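Local coordinates for protein putative exonuclease (Eubacterium rectale, PDB 3L0A) that binds a zinc ion and is a putative exonuclease with a PDDEXK-like domain, probably acting as a hydrolase, at residues N15-A28 / M220-K232. Sequence-based numbering, arbitrary orientation. Where two conformers were deposited one is given.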
# COMPACT_ATOMS: atom_id res chain seq x y z
N ASN A 15 -1.03 8.70 -36.16
CA ASN A 15 -0.49 7.47 -35.56
C ASN A 15 -0.44 6.26 -36.46
O ASN A 15 0.31 5.33 -36.18
CB ASN A 15 -1.26 7.09 -34.28
CG ASN A 15 -0.91 7.97 -33.12
OD1 ASN A 15 0.27 8.21 -32.84
ND2 ASN A 15 -1.93 8.49 -32.45
N LYS A 16 -1.25 6.25 -37.51
CA LYS A 16 -1.19 5.19 -38.50
C LYS A 16 0.03 5.38 -39.39
O LYS A 16 0.76 4.44 -39.66
CB LYS A 16 -2.49 5.13 -39.32
CG LYS A 16 -3.69 4.50 -38.54
CD LYS A 16 -4.86 4.01 -39.44
CE LYS A 16 -5.66 2.89 -38.74
NZ LYS A 16 -7.10 2.78 -39.13
N GLU A 17 0.27 6.62 -39.82
CA GLU A 17 1.42 6.94 -40.70
C GLU A 17 2.79 6.95 -39.97
O GLU A 17 3.83 6.68 -40.58
CB GLU A 17 1.19 8.29 -41.44
CG GLU A 17 1.88 8.38 -42.81
CD GLU A 17 1.49 9.65 -43.60
OE1 GLU A 17 0.28 9.84 -43.86
OE2 GLU A 17 2.41 10.44 -43.96
N TYR A 18 2.80 7.24 -38.68
CA TYR A 18 4.05 7.36 -37.97
C TYR A 18 4.12 6.48 -36.72
O TYR A 18 3.30 6.63 -35.82
CB TYR A 18 4.27 8.83 -37.59
CG TYR A 18 4.44 9.81 -38.77
CD1 TYR A 18 5.66 9.94 -39.44
CD2 TYR A 18 3.40 10.64 -39.17
CE1 TYR A 18 5.83 10.85 -40.51
CE2 TYR A 18 3.56 11.55 -40.23
CZ TYR A 18 4.77 11.65 -40.89
OH TYR A 18 4.90 12.55 -41.92
N MSE A 19 5.10 5.57 -36.66
CA MSE A 19 5.45 4.90 -35.39
C MSE A 19 5.95 5.99 -34.44
O MSE A 19 6.47 7.02 -34.87
CB MSE A 19 6.54 3.85 -35.62
CG MSE A 19 7.04 3.10 -34.38
SE MSE A 19 5.70 2.07 -33.50
CE MSE A 19 4.87 1.31 -35.07
N SER A 20 5.78 5.77 -33.14
CA SER A 20 6.20 6.72 -32.16
C SER A 20 6.75 5.95 -30.99
O SER A 20 6.55 4.73 -30.87
CB SER A 20 5.02 7.60 -31.71
OG SER A 20 4.28 7.01 -30.64
N VAL A 21 7.45 6.65 -30.10
CA VAL A 21 7.98 5.97 -28.94
C VAL A 21 6.84 5.36 -28.16
O VAL A 21 6.95 4.25 -27.65
CB VAL A 21 8.77 6.91 -28.04
CG1 VAL A 21 8.91 6.28 -26.60
CG2 VAL A 21 10.11 7.22 -28.66
N SER A 22 5.74 6.11 -28.05
CA SER A 22 4.56 5.64 -27.30
C SER A 22 3.90 4.47 -28.02
O SER A 22 3.61 3.47 -27.39
CB SER A 22 3.53 6.77 -27.06
OG SER A 22 2.56 6.37 -26.07
N GLY A 23 3.68 4.60 -29.32
CA GLY A 23 3.27 3.45 -30.16
C GLY A 23 4.08 2.17 -29.96
O GLY A 23 3.54 1.08 -29.82
N TYR A 24 5.39 2.29 -29.95
CA TYR A 24 6.24 1.14 -29.83
C TYR A 24 6.00 0.44 -28.51
O TYR A 24 5.81 -0.77 -28.49
CB TYR A 24 7.70 1.58 -29.91
CG TYR A 24 8.69 0.53 -29.51
CD1 TYR A 24 9.08 -0.45 -30.42
CD2 TYR A 24 9.23 0.51 -28.24
CE1 TYR A 24 9.97 -1.42 -30.06
CE2 TYR A 24 10.14 -0.47 -27.86
CZ TYR A 24 10.50 -1.43 -28.78
OH TYR A 24 11.43 -2.39 -28.43
N LYS A 25 6.01 1.19 -27.40
CA LYS A 25 5.79 0.62 -26.10
C LYS A 25 4.42 -0.10 -25.96
O LYS A 25 4.34 -1.12 -25.26
CB LYS A 25 5.96 1.69 -25.00
CG LYS A 25 7.39 2.21 -24.76
CD LYS A 25 7.37 3.36 -23.76
CE LYS A 25 8.75 3.74 -23.23
NZ LYS A 25 8.66 4.60 -21.97
N ASP A 26 3.37 0.41 -26.62
CA ASP A 26 2.06 -0.28 -26.61
C ASP A 26 2.28 -1.74 -27.03
O ASP A 26 1.89 -2.69 -26.33
CB ASP A 26 1.04 0.37 -27.56
CG ASP A 26 0.56 1.77 -27.11
OD1 ASP A 26 0.59 2.09 -25.87
OD2 ASP A 26 0.15 2.56 -28.02
N PHE A 27 2.99 -1.92 -28.14
CA PHE A 27 3.31 -3.25 -28.60
C PHE A 27 4.38 -3.92 -27.77
O PHE A 27 4.16 -5.06 -27.34
CB PHE A 27 3.71 -3.22 -30.07
CG PHE A 27 2.57 -2.93 -30.99
CD1 PHE A 27 1.71 -3.94 -31.38
CD2 PHE A 27 2.33 -1.64 -31.43
CE1 PHE A 27 0.63 -3.68 -32.25
CE2 PHE A 27 1.28 -1.36 -32.29
CZ PHE A 27 0.42 -2.38 -32.70
N ALA A 28 5.50 -3.25 -27.49
CA ALA A 28 6.68 -3.95 -26.95
C ALA A 28 6.81 -3.94 -25.43
O ALA A 28 7.50 -4.81 -24.88
CB ALA A 28 7.93 -3.42 -27.55
N MSE A 220 17.51 -3.18 -29.01
CA MSE A 220 16.26 -3.87 -28.68
C MSE A 220 15.07 -3.44 -29.54
O MSE A 220 14.25 -4.27 -29.93
CB MSE A 220 15.91 -3.68 -27.19
CG MSE A 220 16.70 -4.61 -26.22
SE MSE A 220 16.64 -6.52 -26.75
CE MSE A 220 14.74 -6.87 -26.30
N VAL A 221 14.98 -2.15 -29.84
CA VAL A 221 13.95 -1.63 -30.74
C VAL A 221 14.06 -2.31 -32.09
O VAL A 221 13.06 -2.82 -32.61
CB VAL A 221 14.06 -0.10 -30.93
CG1 VAL A 221 13.09 0.37 -31.98
CG2 VAL A 221 13.80 0.59 -29.62
N GLU A 222 15.28 -2.34 -32.63
CA GLU A 222 15.57 -3.03 -33.89
C GLU A 222 15.13 -4.49 -33.89
O GLU A 222 14.59 -4.94 -34.90
CB GLU A 222 17.07 -2.96 -34.23
CG GLU A 222 17.45 -3.45 -35.66
CD GLU A 222 18.93 -3.26 -35.99
OE1 GLU A 222 19.70 -2.90 -35.06
OE2 GLU A 222 19.34 -3.46 -37.18
N MSE A 223 15.35 -5.22 -32.79
CA MSE A 223 15.02 -6.66 -32.74
C MSE A 223 13.51 -6.91 -32.75
O MSE A 223 13.05 -7.91 -33.28
CB MSE A 223 15.62 -7.38 -31.52
CG MSE A 223 17.15 -7.48 -31.46
SE MSE A 223 18.09 -8.18 -33.04
CE MSE A 223 18.62 -6.53 -33.99
N ASN A 224 12.76 -6.00 -32.12
CA ASN A 224 11.31 -6.15 -31.96
C ASN A 224 10.49 -5.57 -33.10
O ASN A 224 9.34 -5.97 -33.26
CB ASN A 224 10.86 -5.49 -30.67
CG ASN A 224 11.27 -6.28 -29.46
OD1 ASN A 224 11.97 -5.78 -28.60
ND2 ASN A 224 10.84 -7.52 -29.40
N MSE A 225 11.04 -4.64 -33.88
CA MSE A 225 10.22 -3.93 -34.86
C MSE A 225 9.62 -4.84 -35.95
O MSE A 225 8.49 -4.59 -36.38
CB MSE A 225 10.96 -2.75 -35.51
CG MSE A 225 10.97 -1.49 -34.70
SE MSE A 225 9.21 -0.81 -34.52
CE MSE A 225 8.90 -0.27 -36.32
N PRO A 226 10.38 -5.85 -36.45
CA PRO A 226 9.76 -6.68 -37.50
C PRO A 226 8.43 -7.32 -37.05
O PRO A 226 7.42 -7.21 -37.75
CB PRO A 226 10.84 -7.75 -37.81
CG PRO A 226 12.15 -7.14 -37.36
CD PRO A 226 11.80 -6.20 -36.22
N ARG A 227 8.41 -7.92 -35.87
CA ARG A 227 7.16 -8.47 -35.34
C ARG A 227 6.05 -7.42 -35.22
O ARG A 227 4.90 -7.69 -35.59
CB ARG A 227 7.39 -9.11 -33.97
CG ARG A 227 6.11 -9.50 -33.23
CD ARG A 227 5.19 -10.49 -34.04
NE ARG A 227 3.99 -10.86 -33.27
CZ ARG A 227 3.12 -11.82 -33.56
NH1 ARG A 227 3.26 -12.58 -34.64
NH2 ARG A 227 2.08 -12.04 -32.75
N ILE A 228 6.40 -6.24 -34.67
CA ILE A 228 5.50 -5.09 -34.62
C ILE A 228 4.97 -4.78 -36.03
O ILE A 228 3.77 -4.77 -36.26
CB ILE A 228 6.18 -3.80 -33.98
CG1 ILE A 228 6.50 -4.01 -32.49
CG2 ILE A 228 5.32 -2.51 -34.16
CD1 ILE A 228 7.64 -3.12 -31.96
N LEU A 229 5.86 -4.55 -36.99
CA LEU A 229 5.40 -4.20 -38.34
C LEU A 229 4.43 -5.23 -38.93
O LEU A 229 3.46 -4.87 -39.60
CB LEU A 229 6.59 -3.97 -39.29
CG LEU A 229 7.23 -2.60 -39.07
CD1 LEU A 229 8.65 -2.54 -39.66
CD2 LEU A 229 6.30 -1.52 -39.66
N ARG A 230 4.67 -6.51 -38.67
CA ARG A 230 3.79 -7.58 -39.14
C ARG A 230 2.39 -7.37 -38.57
O ARG A 230 1.39 -7.38 -39.29
CB ARG A 230 4.33 -8.98 -38.76
CG ARG A 230 5.29 -9.62 -39.79
CD ARG A 230 6.30 -10.63 -39.18
NE ARG A 230 5.67 -11.81 -38.56
CZ ARG A 230 6.17 -12.44 -37.49
NH1 ARG A 230 7.29 -12.01 -36.92
NH2 ARG A 230 5.54 -13.49 -36.99
N VAL A 231 2.32 -7.15 -37.25
CA VAL A 231 1.01 -6.99 -36.59
C VAL A 231 0.20 -5.74 -37.06
O VAL A 231 -0.98 -5.84 -37.39
CB VAL A 231 1.13 -7.01 -35.05
CG1 VAL A 231 -0.24 -7.05 -34.44
CG2 VAL A 231 1.94 -8.21 -34.57
N LYS A 232 0.85 -4.57 -37.11
CA LYS A 232 0.20 -3.33 -37.56
C LYS A 232 -0.30 -3.40 -39.00
O LYS A 232 -1.22 -2.68 -39.35
CB LYS A 232 1.17 -2.15 -37.41
CG LYS A 232 0.65 -0.75 -37.87
CD LYS A 232 1.69 0.34 -37.49
CE LYS A 232 1.29 1.79 -37.82
NZ LYS A 232 2.44 2.78 -37.60
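The ring of Y24 lies between V221 CG2, over one face, and the CB of its own helix neighbour A28, over the opposite face. M225 meets the ring edge in a Met-aromatic contact, its SE 5.4 Å from the centroid and 78° off the normal. I228 comes in obliquely, CD1 3.4 Å from Y24 CD1. With CG anti to the backbone N (chi1 168°), Y24 reaches across as a knob among V221, N224, M225 and I228, where helix 21-28 and the 220-232 segment of helix 211-232 cross at 85°. An alanine here is likely to leave this hole unfilled and M225 without the ring edge its selenium meets. F27 has I228 CG2 over one face, while V231 CG1 approaches obliquely, 4.1 Å from CE1; beyond, F27 packs on M41 and L44 of helix 37-45, and its side chain lies about 8 Å from that of the zinc ligand C36. The bent M19 chain brings CE within 4.0 Å of I228 CG2. Past it runs K232, extended, its NZ giving a weak hydrogen bond to K16 O (3.1 Å). The apolar helix crossing thus ends at a lysine whose charge is probably eased by backbone carbonyls near the C-terminal end of helix 12-17.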